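Local coordinates for protein 1H-3-hydroxy-4-oxoquinoline 2,4-dioxygenase (Pseudomonas putida, PDB 3IBT) that catalyses the cofactor-independent, ring-cleaving dioxygenation of 3-hydroxy-1H-quinolin-4-one to N-formylanthranilate and carbon monoxide in oxoquinoline degradation, at residues A[28-33]-A[182-187]; A[91-94]-A[100-103]; A[151-156]-A[212-217]; A[155-160]-A[241-246]. All blocks are in the same frame, centred on the assembly; numbering follows the deposited sequence.

Contact 1: A[28-33]-A[182-187]; sequences SGWCQD and CREIEA
The indole of Trp30 meets the helix at two neighbouring residues, Glu184 and Ile185, and the packing is entirely carbon on carbon. At the benzo end, Trp30 CZ2 lies 3.8 Å from Glu184 CB, and Trp30 CH2 is 4.0 Å from Glu184 CG. At the pyrrole end, Trp30 CD1 comes to 4.1 Å from Ile185 CG1, the two side chains running past each other in opposite senses. Glu184 therefore offers the ring its aliphatic root. A bend in its chain (chi2 -51°) turns the carboxylate away from the indole and into a salt bridge within the helix: Arg183 NH2 reaches Glu184 OE2 at 3.0 Å, in the guanidinium plane and on the oxygen's anti lone pair, with a nearly straight N-H...O angle of 162°. Arg183 NH2 also pairs with Asp67.

In alpha/beta-hydrolase terms this contact sets one helix of the cap, 175-192, against the loop that follows strand 23-27, where hydrolases of this fold commonly place an oxyanion-hole residue. By similarity, Trp30, Cys31 and Gln32 bind substrate.

Polar bonds shape the loop itself. It makes a type II turn from Gly29 to Gln32, with Cys31 at positive phi and its backbone N hydrogen-bonded to His58 NE2. Just before the turn, Ser28 OG gives a hydrogen bond to Gly29 O at 2.6 Å, meeting a lone pair in the carbonyl plane.

Contact 2: A[91-94]-A[100-103]; sequences MVST and VNID
Asn101 reaches from its helix to Ser93 on the strand, across the nucleophile elbow of the alpha/beta-hydrolase fold: strand 89-94, a sharp turn through Ser95, then helix 97-107, the first two elements of a beta-alpha-beta unit. The close side of the contact is polar. Asn101 ND2 donates to Ser93 OG at 2.8 Å with an N-H...O angle of 159°, and the hydroxyl lies almost exactly in the amide plane. The other end of the amide is used too, since Asn101 OD1 is hydrogen-bonded to Thr116 OG1 on strand 115-119. Gripped at both ends in a buried setting, the amide has its rotation fixed. Asn101 CG stands anti to the backbone N (chi1 -170°), which sends the group straight at the strand. A leucine in its place would probably leave Ser93 OG and Thr116 OG1 each without this buried partner, and the helix without this polar link to the two strands.

On the looser side Met91, a selenomethionine, adds no polar bond to the amide: it passes in the opposite direction and makes only van der Waals contact, Met91 SE and Met91 CG both standing 3.7 Å from Asn101 OD1.

Contact 3: A[151-156]-A[212-217]; sequences DEWAET and YSQPLS
Trp153 and Gln214 mark the closest backbone approach, with their CA atoms 7.8 Å apart; toward Glu155 and Leu216 the two chains diverge to 9.4 Å between CA atoms. One segment is the last turn of a helix and its exit, where Glu155 takes a positive phi (41°) and turns the chain out of the helical path. The other is an irregular loop: the peptide before Pro215 is cis, Leu216 centres an inverse gamma turn, and Ser217 N-caps the following helix through its hydroxyl, which bonds Tyr220 N.

Among the side chains, Gln214 contributes the most. Beyond CG its chain is extended, carrying the amide across to the helix end, where it sits beside the carbonyls of Glu152 and Trp153. It also touches the CG methylene of Glu152 and the CD1 edge of the Trp153 indole, close to the ring plane; amide and ring planes are 41° apart. Further out, Leu216 lays one methyl against the Glu155 side chain, Leu216 CD1 standing 3.7 Å from Glu155 CG and 3.4 Å from Glu155 OE1. The other carboxylate oxygen turns back on its own chain: Glu155 OE2 accepts from Thr156 N at 2.7 Å and from Thr156 OG1 at 2.5 Å, both from the same face of the carboxylate.

Trp153, a substrate-binding residue by similarity, stacks on His244. The backbone N atoms of Ser213 and Gln214 both bond Asp120 OD1, of the residue that by similarity raises the basicity of the active-site histidine. The contact thus joins the end of cap helix 142-154 to the loop between strand 207-212 and helix 218-230.

Contact 4: A[155-160]-A[241-246]; sequences ETTDNA and GRTHFP
Arg242 and Glu155 bury most of the surface here and are joined by a salt bridge, Glu155 OE1 to Arg242 NH1 at 2.6 Å. The two flat groups are nearly perpendicular, their planes 84° apart, and only one nitrogen meets one oxygen closely, rather than the two pairing side by side. Arg242 gets there by folding: bends at chi2 (-92°) and chi3 bring the guanidinium back alongside the loop, where Arg242 NE makes a weak bond to Gly241 O at 3.5 Å. The root of the glutamate packs against the same residue, with Glu155 CB 3.3 Å from Arg242 O.

The loop 241-246 follows strand 234-238, the place where the alpha/beta-hydrolase fold carries its catalytic histidine. By similarity, His244 is the proton donor/acceptor. The partner segment links two cap helices, 142-154 and 160-169, so the bridge ties cap to core near the protein surface. With an alanine here instead of Glu155, Arg242 would probably be left without its carboxylate mate and its guanidinium freer to swing into solvent.

Thr157 is the third contributor. Its hydroxyl is hydrogen-bonded to Ala154 O, and Thr157 OG1 lies 3.3 Å from Thr243 OG1 where the two side chains cross at about a right angle. The backbone N atoms of Arg242 and Thr243 are in turn both hydrogen-bonded to the carboxylate of Glu249.

In the fold
Contacts 3 and 4 share Glu155 and Thr156 and have centres about 7 Å apart; they fasten the end of cap helix 142-154 and the loop after it to core loops, and a probable hydrogen bond from His244 N to Trp153 O, 3.1 Å, runs between them. Contacts 1 and 2, centres about 12 Å apart, meet where Thr94 CG2 packs 3.4 Å from Gly29 N. Contact 1 also touches contact 4, Gln32 NE2 packing 3.6 Å from Phe245 CE2. Together they frame the active site predicted by similarity: Trp30, Cys31 and Gln32 from contact 1, Thr94 from contact 2, Trp153 from contact 3 and His244 from contact 4.

Contact 1: A[28-33]-A[182-187]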
loop_
_atom_site.group_PDB
_atom_site.type_symbol
_atom_site.label_atom_id
_atom_site.label_comp_id
_atom_site.label_asym_id
_atom_site.label_seq_id
_atom_site.Cartn_x
_atom_site.Cartn_y
_atom_site.Cartn_z
ATOM N N SER A 28 -3.629 -2.216 -1.810
ATOM C CA SER A 28 -2.791 -1.444 -2.749
ATOM C C SER A 28 -2.484 0.077 -2.414
ATOM O O SER A 28 -2.886 0.611 -1.378
ATOM C CB SER A 28 -3.412 -1.538 -4.136
ATOM O OG SER A 28 -4.281 -0.447 -4.297
ATOM N N GLY A 29 -1.779 0.767 -3.306
ATOM C CA GLY A 29 -1.689 2.211 -3.213
ATOM C C GLY A 29 -2.861 2.840 -3.934
ATOM O O GLY A 29 -3.778 2.123 -4.388
ATOM N N TRP A 30 -2.853 4.179 -4.007
ATOM C CA TRP A 30 -3.867 4.947 -4.752
ATOM C C TRP A 30 -3.691 4.649 -6.215
ATOM O O TRP A 30 -2.558 4.416 -6.657
ATOM C CB TRP A 30 -3.666 6.453 -4.552
ATOM C CG TRP A 30 -4.013 6.918 -3.181
ATOM C CD1 TRP A 30 -3.193 6.924 -2.080
ATOM C CD2 TRP A 30 -5.279 7.447 -2.748
ATOM N NE1 TRP A 30 -3.876 7.422 -0.987
ATOM C CE2 TRP A 30 -5.154 7.753 -1.369
ATOM C CE3 TRP A 30 -6.508 7.703 -3.398
ATOM C CZ2 TRP A 30 -6.212 8.307 -0.622
ATOM C CZ3 TRP A 30 -7.562 8.236 -2.652
ATOM C CH2 TRP A 30 -7.409 8.531 -1.280
ATOM N N CYS A 31 -4.785 4.634 -6.962
ATOM C CA CYS A 31 -4.685 4.407 -8.389
ATOM C C CYS A 31 -4.069 3.065 -8.745
ATOM O O CYS A 31 -3.383 2.939 -9.784
ATOM C CB CYS A 31 -3.855 5.505 -9.012
ATOM S SG CYS A 31 -4.770 7.020 -9.032
ATOM N N GLN A 32 -4.293 2.083 -7.866
ATOM C CA GLN A 32 -3.892 0.695 -8.092
ATOM C C GLN A 32 -5.023 -0.288 -7.801
ATOM O O GLN A 32 -6.091 0.049 -7.230
ATOM C CB GLN A 32 -2.707 0.290 -7.240
ATOM C CG GLN A 32 -1.406 0.504 -7.867
ATOM C CD GLN A 32 -0.349 0.699 -6.793
ATOM O OE1 GLN A 32 -0.688 1.034 -5.655
ATOM N NE2 GLN A 32 0.935 0.462 -7.130
ATOM N N ASP A 33 -4.728 -1.533 -8.158
ATOM C CA ASP A 33 -5.708 -2.543 -8.063
ATOM C C ASP A 33 -5.321 -3.804 -7.301
ATOM O O ASP A 33 -4.185 -3.925 -6.852
ATOM C CB ASP A 33 -6.151 -2.913 -9.441
ATOM C CG ASP A 33 -7.533 -3.313 -9.412
ATOM O OD1 ASP A 33 -8.090 -3.044 -8.317
ATOM O OD2 ASP A 33 -8.072 -3.877 -10.400
ATOM N N CYS A 182 -2.876 12.732 -4.859
ATOM C CA CYS A 182 -1.815 13.660 -4.555
ATOM C C CYS A 182 -2.176 14.582 -3.413
ATOM O O CYS A 182 -1.374 14.765 -2.495
ATOM C CB CYS A 182 -1.346 14.378 -5.811
ATOM S SG CYS A 182 -0.655 13.109 -6.919
ATOM N N ARG A 183 -3.398 15.089 -3.415
ATOM C CA ARG A 183 -3.845 15.905 -2.311
ATOM C C ARG A 183 -3.697 15.102 -1.040
ATOM O O ARG A 183 -3.250 15.603 0.005
ATOM C CB ARG A 183 -5.315 16.226 -2.441
ATOM C CG ARG A 183 -5.738 17.151 -3.526
ATOM C CD ARG A 183 -7.111 17.595 -3.130
ATOM N NE ARG A 183 -7.720 16.577 -2.250
ATOM C CZ ARG A 183 -8.804 15.859 -2.578
ATOM N NH1 ARG A 183 -9.429 16.043 -3.776
ATOM N NH2 ARG A 183 -9.275 14.965 -1.699
ATOM N N GLU A 184 -4.083 13.843 -1.126
ATOM C CA GLU A 184 -4.143 13.060 0.073
ATOM C C GLU A 184 -2.810 12.670 0.600
ATOM O O GLU A 184 -2.585 12.789 1.799
ATOM C CB GLU A 184 -5.028 11.848 -0.105
ATOM C CG GLU A 184 -6.457 12.278 -0.227
ATOM C CD GLU A 184 -6.854 13.198 0.901
ATOM O OE1 GLU A 184 -6.468 12.930 2.066
ATOM O OE2 GLU A 184 -7.545 14.194 0.614
ATOM N N ILE A 185 -1.935 12.209 -0.288
ATOM C CA ILE A 185 -0.601 11.799 0.110
ATOM C C ILE A 185 0.109 13.021 0.682
ATOM O O ILE A 185 0.708 12.980 1.795
ATOM C CB ILE A 185 0.201 11.230 -1.092
ATOM C CG1 ILE A 185 -0.435 9.940 -1.646
ATOM C CG2 ILE A 185 1.684 10.998 -0.698
ATOM C CD1 ILE A 185 0.109 9.488 -3.004
ATOM N N GLU A 186 -0.011 14.109 -0.089
ATOM C CA GLU A 186 0.507 15.398 0.303
ATOM C C GLU A 186 -0.021 15.701 1.681
ATOM O O GLU A 186 0.757 15.851 2.598
ATOM C CB GLU A 186 0.120 16.498 -0.683
ATOM C CG GLU A 186 1.245 17.519 -0.928
ATOM C CD GLU A 186 0.834 18.754 -1.773
ATOM O OE1 GLU A 186 -0.382 18.981 -2.035
ATOM O OE2 GLU A 186 1.754 19.531 -2.152
ATOM N N ALA A 187 -1.333 15.751 1.856
ATOM C CA ALA A 187 -1.895 15.997 3.199
ATOM C C ALA A 187 -1.207 15.186 4.363
ATOM O O ALA A 187 -0.834 15.768 5.415
ATOM C CB ALA A 187 -3.383 15.778 3.189
#

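Contact 2: A[91-94]-A[100-103]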
loop_
_atom_site.group_PDB
_atom_site.type_symbol
_atom_site.label_atom_id
_atom_site.label_comp_id
_atom_site.label_asym_id
_atom_site.label_seq_id
_atom_site.Cartn_x
_atom_site.Cartn_y
_atom_site.Cartn_z
HETATM N N MSE A 91 -2.564 -7.429 7.748
HETATM C CA MSE A 91 -2.627 -6.700 6.485
HETATM C C MSE A 91 -1.272 -6.373 5.923
HETATM O O MSE A 91 -0.313 -6.215 6.653
HETATM C CB MSE A 91 -3.466 -5.449 6.636
HETATM C CG MSE A 91 -3.450 -4.887 8.029
HETATM SE SE MSE A 91 -4.689 -3.345 8.114
HETATM C CE MSE A 91 -6.384 -4.308 7.790
ATOM N N VAL A 92 -1.194 -6.290 4.609
ATOM C CA VAL A 92 0.030 -5.963 3.943
ATOM C C VAL A 92 -0.346 -4.895 2.982
ATOM O O VAL A 92 -1.216 -5.089 2.149
ATOM C CB VAL A 92 0.569 -7.176 3.154
ATOM C CG1 VAL A 92 1.476 -6.751 1.997
ATOM C CG2 VAL A 92 1.273 -8.188 4.077
ATOM N N SER A 93 0.308 -3.751 3.086
ATOM C CA SER A 93 -0.066 -2.615 2.241
ATOM C C SER A 93 1.073 -2.104 1.378
ATOM O O SER A 93 2.258 -2.314 1.671
ATOM C CB SER A 93 -0.685 -1.470 3.073
ATOM O OG SER A 93 0.209 -1.001 4.073
ATOM N N THR A 94 0.696 -1.449 0.294
ATOM C CA THR A 94 1.651 -0.908 -0.653
ATOM C C THR A 94 1.718 0.612 -0.608
ATOM O O THR A 94 0.680 1.301 -0.509
ATOM C CB THR A 94 1.280 -1.366 -2.057
ATOM O OG1 THR A 94 2.075 -2.511 -2.366
ATOM C CG2 THR A 94 1.509 -0.240 -3.151
ATOM N N VAL A 100 -3.140 4.142 5.410
ATOM C CA VAL A 100 -4.377 3.422 5.812
ATOM C C VAL A 100 -4.100 2.243 6.793
ATOM O O VAL A 100 -4.711 2.126 7.847
ATOM C CB VAL A 100 -5.164 2.909 4.550
ATOM C CG1 VAL A 100 -6.430 2.169 4.933
ATOM C CG2 VAL A 100 -5.444 4.063 3.560
ATOM N N ASN A 101 -3.162 1.383 6.416
ATOM C CA ASN A 101 -2.674 0.304 7.260
ATOM C C ASN A 101 -2.392 0.752 8.713
ATOM O O ASN A 101 -2.983 0.215 9.671
ATOM C CB ASN A 101 -1.410 -0.267 6.617
ATOM C CG ASN A 101 -0.945 -1.550 7.261
ATOM O OD1 ASN A 101 -1.313 -1.869 8.404
ATOM N ND2 ASN A 101 -0.111 -2.304 6.535
ATOM N N ILE A 102 -1.519 1.751 8.873
ATOM C CA ILE A 102 -1.170 2.210 10.200
ATOM C C ILE A 102 -2.346 2.828 10.942
ATOM O O ILE A 102 -2.454 2.716 12.167
ATOM C CB ILE A 102 0.043 3.138 10.157
ATOM C CG1 ILE A 102 1.204 2.346 9.597
ATOM C CG2 ILE A 102 0.453 3.604 11.541
ATOM C CD1 ILE A 102 1.511 1.109 10.379
ATOM N N ASP A 103 -3.247 3.461 10.205
ATOM C CA ASP A 103 -4.443 4.023 10.829
ATOM C C ASP A 103 -5.241 2.912 11.520
ATOM O O ASP A 103 -5.777 3.085 12.623
ATOM C CB ASP A 103 -5.325 4.739 9.804
ATOM C CG ASP A 103 -6.193 5.834 10.444
ATOM O OD1 ASP A 103 -5.654 6.611 11.270
ATOM O OD2 ASP A 103 -7.405 5.946 10.134
#

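Contact 3: A[151-156]-A[212-217]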
loop_
_atom_site.group_PDB
_atom_site.type_symbol
_atom_site.label_atom_id
_atom_site.label_comp_id
_atom_site.label_asym_id
_atom_site.label_seq_id
_atom_site.Cartn_x
_atom_site.Cartn_y
_atom_site.Cartn_z
ATOM N N ASP A 151 8.333 7.238 -14.747
ATOM C CA ASP A 151 9.706 7.181 -15.236
ATOM C C ASP A 151 10.605 6.742 -14.080
ATOM O O ASP A 151 11.524 5.921 -14.246
ATOM C CB ASP A 151 10.152 8.547 -15.779
ATOM C CG ASP A 151 9.483 8.913 -17.129
ATOM O OD1 ASP A 151 9.896 8.367 -18.180
ATOM O OD2 ASP A 151 8.563 9.776 -17.157
ATOM N N GLU A 152 10.295 7.270 -12.898
ATOM C CA GLU A 152 11.042 6.979 -11.693
ATOM C C GLU A 152 10.752 5.563 -11.197
ATOM O O GLU A 152 11.618 4.689 -11.232
ATOM C CB GLU A 152 10.712 7.996 -10.608
ATOM C CG GLU A 152 11.413 7.688 -9.279
ATOM C CD GLU A 152 11.113 8.736 -8.206
ATOM O OE1 GLU A 152 11.285 9.953 -8.489
ATOM O OE2 GLU A 152 10.705 8.341 -7.082
ATOM N N TRP A 153 9.529 5.350 -10.732
ATOM C CA TRP A 153 9.070 4.041 -10.294
ATOM C C TRP A 153 9.545 2.868 -11.167
ATOM O O TRP A 153 9.945 1.791 -10.637
ATOM C CB TRP A 153 7.547 4.064 -10.199
ATOM C CG TRP A 153 7.037 4.889 -9.026
ATOM C CD1 TRP A 153 7.769 5.334 -7.954
ATOM C CD2 TRP A 153 5.687 5.316 -8.791
ATOM N NE1 TRP A 153 6.968 6.014 -7.073
ATOM C CE2 TRP A 153 5.682 6.020 -7.552
ATOM C CE3 TRP A 153 4.486 5.164 -9.490
ATOM C CZ2 TRP A 153 4.519 6.598 -7.013
ATOM C CZ3 TRP A 153 3.332 5.721 -8.946
ATOM C CH2 TRP A 153 3.357 6.435 -7.723
ATOM N N ALA A 154 9.528 3.074 -12.492
ATOM C CA ALA A 154 9.943 2.011 -13.420
ATOM C C ALA A 154 11.431 1.743 -13.481
ATOM O O ALA A 154 11.823 0.634 -13.748
ATOM C CB ALA A 154 9.428 2.268 -14.812
ATOM N N GLU A 155 12.254 2.763 -13.267
ATOM C CA GLU A 155 13.697 2.685 -13.534
ATOM C C GLU A 155 14.018 1.939 -14.831
ATOM O O GLU A 155 13.308 2.120 -15.798
ATOM C CB GLU A 155 14.428 2.114 -12.346
ATOM C CG GLU A 155 15.793 2.752 -12.205
ATOM C CD GLU A 155 16.928 1.760 -12.308
ATOM O OE1 GLU A 155 18.042 2.092 -11.858
ATOM O OE2 GLU A 155 16.712 0.624 -12.797
ATOM N N THR A 156 15.042 1.096 -14.852
ATOM C CA THR A 156 15.496 0.407 -16.077
ATOM C C THR A 156 14.943 -0.994 -16.292
ATOM O O THR A 156 15.650 -1.841 -16.842
ATOM C CB THR A 156 17.033 0.161 -16.066
ATOM O OG1 THR A 156 17.658 0.994 -15.096
ATOM C CG2 THR A 156 17.678 0.380 -17.477
ATOM N N TYR A 212 10.875 -3.437 0.570
ATOM C CA TYR A 212 11.078 -2.284 -0.302
ATOM C C TYR A 212 12.320 -2.438 -1.155
ATOM O O TYR A 212 13.355 -3.015 -0.701
ATOM C CB TYR A 212 11.229 -1.041 0.549
ATOM C CG TYR A 212 12.614 -0.931 1.131
ATOM C CD1 TYR A 212 13.597 -0.197 0.490
ATOM C CD2 TYR A 212 12.958 -1.599 2.299
ATOM C CE1 TYR A 212 14.898 -0.120 1.006
ATOM C CE2 TYR A 212 14.256 -1.504 2.834
ATOM C CZ TYR A 212 15.220 -0.771 2.169
ATOM O OH TYR A 212 16.501 -0.676 2.648
ATOM N N SER A 213 12.234 -1.938 -2.386
ATOM C CA SER A 213 13.400 -1.893 -3.278
ATOM C C SER A 213 13.846 -0.460 -3.574
ATOM O O SER A 213 15.024 -0.161 -3.722
ATOM C CB SER A 213 13.075 -2.603 -4.574
ATOM O OG SER A 213 12.492 -3.875 -4.310
ATOM N N GLN A 214 12.874 0.433 -3.622
ATOM C CA GLN A 214 13.083 1.828 -4.016
ATOM C C GLN A 214 12.841 2.777 -2.820
ATOM O O GLN A 214 12.105 2.426 -1.876
ATOM C CB GLN A 214 12.106 2.139 -5.160
ATOM C CG GLN A 214 12.809 2.909 -6.184
ATOM C CD GLN A 214 11.943 3.292 -7.335
ATOM O OE1 GLN A 214 11.911 2.583 -8.341
ATOM N NE2 GLN A 214 11.282 4.463 -7.232
ATOM N N PRO A 215 13.411 3.978 -2.822
ATOM C CA PRO A 215 14.309 4.659 -3.695
ATOM C C PRO A 215 15.716 4.026 -3.679
ATOM O O PRO A 215 16.148 3.415 -2.677
ATOM C CB PRO A 215 14.311 6.068 -3.130
ATOM C CG PRO A 215 13.857 5.919 -1.747
ATOM C CD PRO A 215 12.999 4.809 -1.682
ATOM N N LEU A 216 16.388 4.146 -4.818
ATOM C CA LEU A 216 17.591 3.432 -5.040
ATOM C C LEU A 216 18.627 4.313 -4.456
ATOM O O LEU A 216 19.321 5.025 -5.175
ATOM C CB LEU A 216 17.814 3.211 -6.532
ATOM C CG LEU A 216 16.642 2.481 -7.191
ATOM C CD1 LEU A 216 16.813 2.342 -8.660
ATOM C CD2 LEU A 216 16.588 1.121 -6.583
ATOM N N SER A 217 18.719 4.283 -3.132
ATOM C CA SER A 217 19.644 5.140 -2.415
ATOM C C SER A 217 20.338 4.379 -1.321
ATOM O O SER A 217 19.701 3.880 -0.383
ATOM C CB SER A 217 18.883 6.332 -1.826
ATOM O OG SER A 217 19.648 7.020 -0.844
#

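Contact 4: A[155-160]-A[241-246]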
loop_
_atom_site.group_PDB
_atom_site.type_symbol
_atom_site.label_atom_id
_atom_site.label_comp_id
_atom_site.label_asym_id
_atom_site.label_seq_id
_atom_site.Cartn_x
_atom_site.Cartn_y
_atom_site.Cartn_z
ATOM N N GLU A 155 12.254 2.763 -13.267
ATOM C CA GLU A 155 13.697 2.685 -13.534
ATOM C C GLU A 155 14.018 1.939 -14.831
ATOM O O GLU A 155 13.308 2.120 -15.798
ATOM C CB GLU A 155 14.428 2.114 -12.346
ATOM C CG GLU A 155 15.793 2.752 -12.205
ATOM C CD GLU A 155 16.928 1.760 -12.308
ATOM O OE1 GLU A 155 18.042 2.092 -11.858
ATOM O OE2 GLU A 155 16.712 0.624 -12.797
ATOM N N THR A 156 15.042 1.096 -14.852
ATOM C CA THR A 156 15.496 0.407 -16.077
ATOM C C THR A 156 14.943 -0.994 -16.292
ATOM O O THR A 156 15.650 -1.841 -16.842
ATOM C CB THR A 156 17.033 0.161 -16.066
ATOM O OG1 THR A 156 17.658 0.994 -15.096
ATOM C CG2 THR A 156 17.678 0.380 -17.477
ATOM N N THR A 157 13.722 -1.286 -15.872
ATOM C CA THR A 157 13.310 -2.679 -16.003
ATOM C C THR A 157 12.785 -3.029 -17.338
ATOM O O THR A 157 12.200 -2.209 -18.041
ATOM C CB THR A 157 12.271 -3.147 -15.021
ATOM O OG1 THR A 157 11.679 -1.994 -14.457
ATOM C CG2 THR A 157 12.906 -4.062 -13.938
ATOM N N ASP A 158 13.017 -4.297 -17.646
ATOM C CA ASP A 158 12.461 -4.981 -18.776
ATOM C C ASP A 158 11.191 -5.727 -18.286
ATOM O O ASP A 158 10.498 -6.372 -19.099
ATOM C CB ASP A 158 13.522 -5.952 -19.328
ATOM C CG ASP A 158 14.066 -6.939 -18.242
ATOM O OD1 ASP A 158 13.875 -6.716 -16.997
ATOM O OD2 ASP A 158 14.686 -7.957 -18.648
ATOM N N ASN A 159 10.877 -5.625 -16.982
ATOM C CA ASN A 159 9.802 -6.445 -16.396
ATOM C C ASN A 159 8.361 -6.302 -16.979
ATOM O O ASN A 159 7.631 -5.312 -16.713
ATOM C CB ASN A 159 9.796 -6.351 -14.876
ATOM C CG ASN A 159 8.909 -7.434 -14.218
ATOM O OD1 ASN A 159 9.374 -8.294 -13.466
ATOM N ND2 ASN A 159 7.624 -7.370 -14.503
ATOM N N ALA A 160 7.969 -7.329 -17.745
ATOM C CA ALA A 160 6.707 -7.360 -18.479
ATOM C C ALA A 160 5.552 -6.876 -17.611
ATOM O O ALA A 160 4.800 -5.991 -18.030
ATOM C CB ALA A 160 6.442 -8.742 -18.996
ATOM N N GLY A 241 15.531 -4.959 -6.057
ATOM C CA GLY A 241 14.879 -4.718 -7.352
ATOM C C GLY A 241 15.312 -3.351 -7.823
ATOM O O GLY A 241 16.084 -2.692 -7.149
ATOM N N ARG A 242 14.840 -2.933 -8.983
ATOM C CA ARG A 242 15.126 -1.590 -9.452
ATOM C C ARG A 242 13.812 -0.814 -9.423
ATOM O O ARG A 242 13.786 0.398 -9.646
ATOM C CB ARG A 242 15.722 -1.626 -10.867
ATOM C CG ARG A 242 16.646 -2.796 -11.124
ATOM C CD ARG A 242 18.151 -2.487 -10.830
ATOM N NE ARG A 242 18.444 -1.838 -9.541
ATOM C CZ ARG A 242 18.940 -0.602 -9.420
ATOM N NH1 ARG A 242 19.215 0.141 -10.503
ATOM N NH2 ARG A 242 19.159 -0.092 -8.214
ATOM N N THR A 243 12.740 -1.521 -9.088
ATOM C CA THR A 243 11.369 -1.053 -9.244
ATOM C C THR A 243 10.706 -0.654 -7.931
ATOM O O THR A 243 11.148 -1.057 -6.845
ATOM C CB THR A 243 10.582 -2.211 -9.925
ATOM O OG1 THR A 243 10.629 -2.010 -11.326
ATOM C CG2 THR A 243 9.126 -2.450 -9.400
ATOM N N HIS A 244 9.620 0.100 -8.052
ATOM C CA HIS A 244 8.774 0.509 -6.920
ATOM C C HIS A 244 7.747 -0.570 -6.446
ATOM O O HIS A 244 7.176 -0.410 -5.366
ATOM C CB HIS A 244 8.114 1.870 -7.281
ATOM C CG HIS A 244 7.159 2.435 -6.258
ATOM N ND1 HIS A 244 7.526 2.735 -4.961
ATOM C CD2 HIS A 244 5.864 2.831 -6.378
ATOM C CE1 HIS A 244 6.493 3.264 -4.321
ATOM N NE2 HIS A 244 5.472 3.333 -5.157
ATOM N N PHE A 245 7.533 -1.661 -7.201
ATOM C CA PHE A 245 6.483 -2.668 -6.874
ATOM C C PHE A 245 7.109 -4.029 -6.713
ATOM O O PHE A 245 7.075 -4.880 -7.616
ATOM C CB PHE A 245 5.457 -2.716 -7.952
ATOM C CG PHE A 245 5.266 -1.413 -8.608
ATOM C CD1 PHE A 245 6.042 -1.063 -9.707
ATOM C CD2 PHE A 245 4.322 -0.503 -8.117
ATOM C CE1 PHE A 245 5.877 0.182 -10.349
ATOM C CE2 PHE A 245 4.130 0.734 -8.738
ATOM C CZ PHE A 245 4.921 1.088 -9.867
ATOM N N PRO A 246 7.737 -4.242 -5.552
ATOM C CA PRO A 246 8.345 -5.547 -5.339
ATOM C C PRO A 246 7.337 -6.725 -5.442
ATOM O O PRO A 246 7.716 -7.868 -5.700
ATOM C CB PRO A 246 8.937 -5.430 -3.927
ATOM C CG PRO A 246 8.363 -4.212 -3.314
ATOM C CD PRO A 246 7.938 -3.312 -4.416
#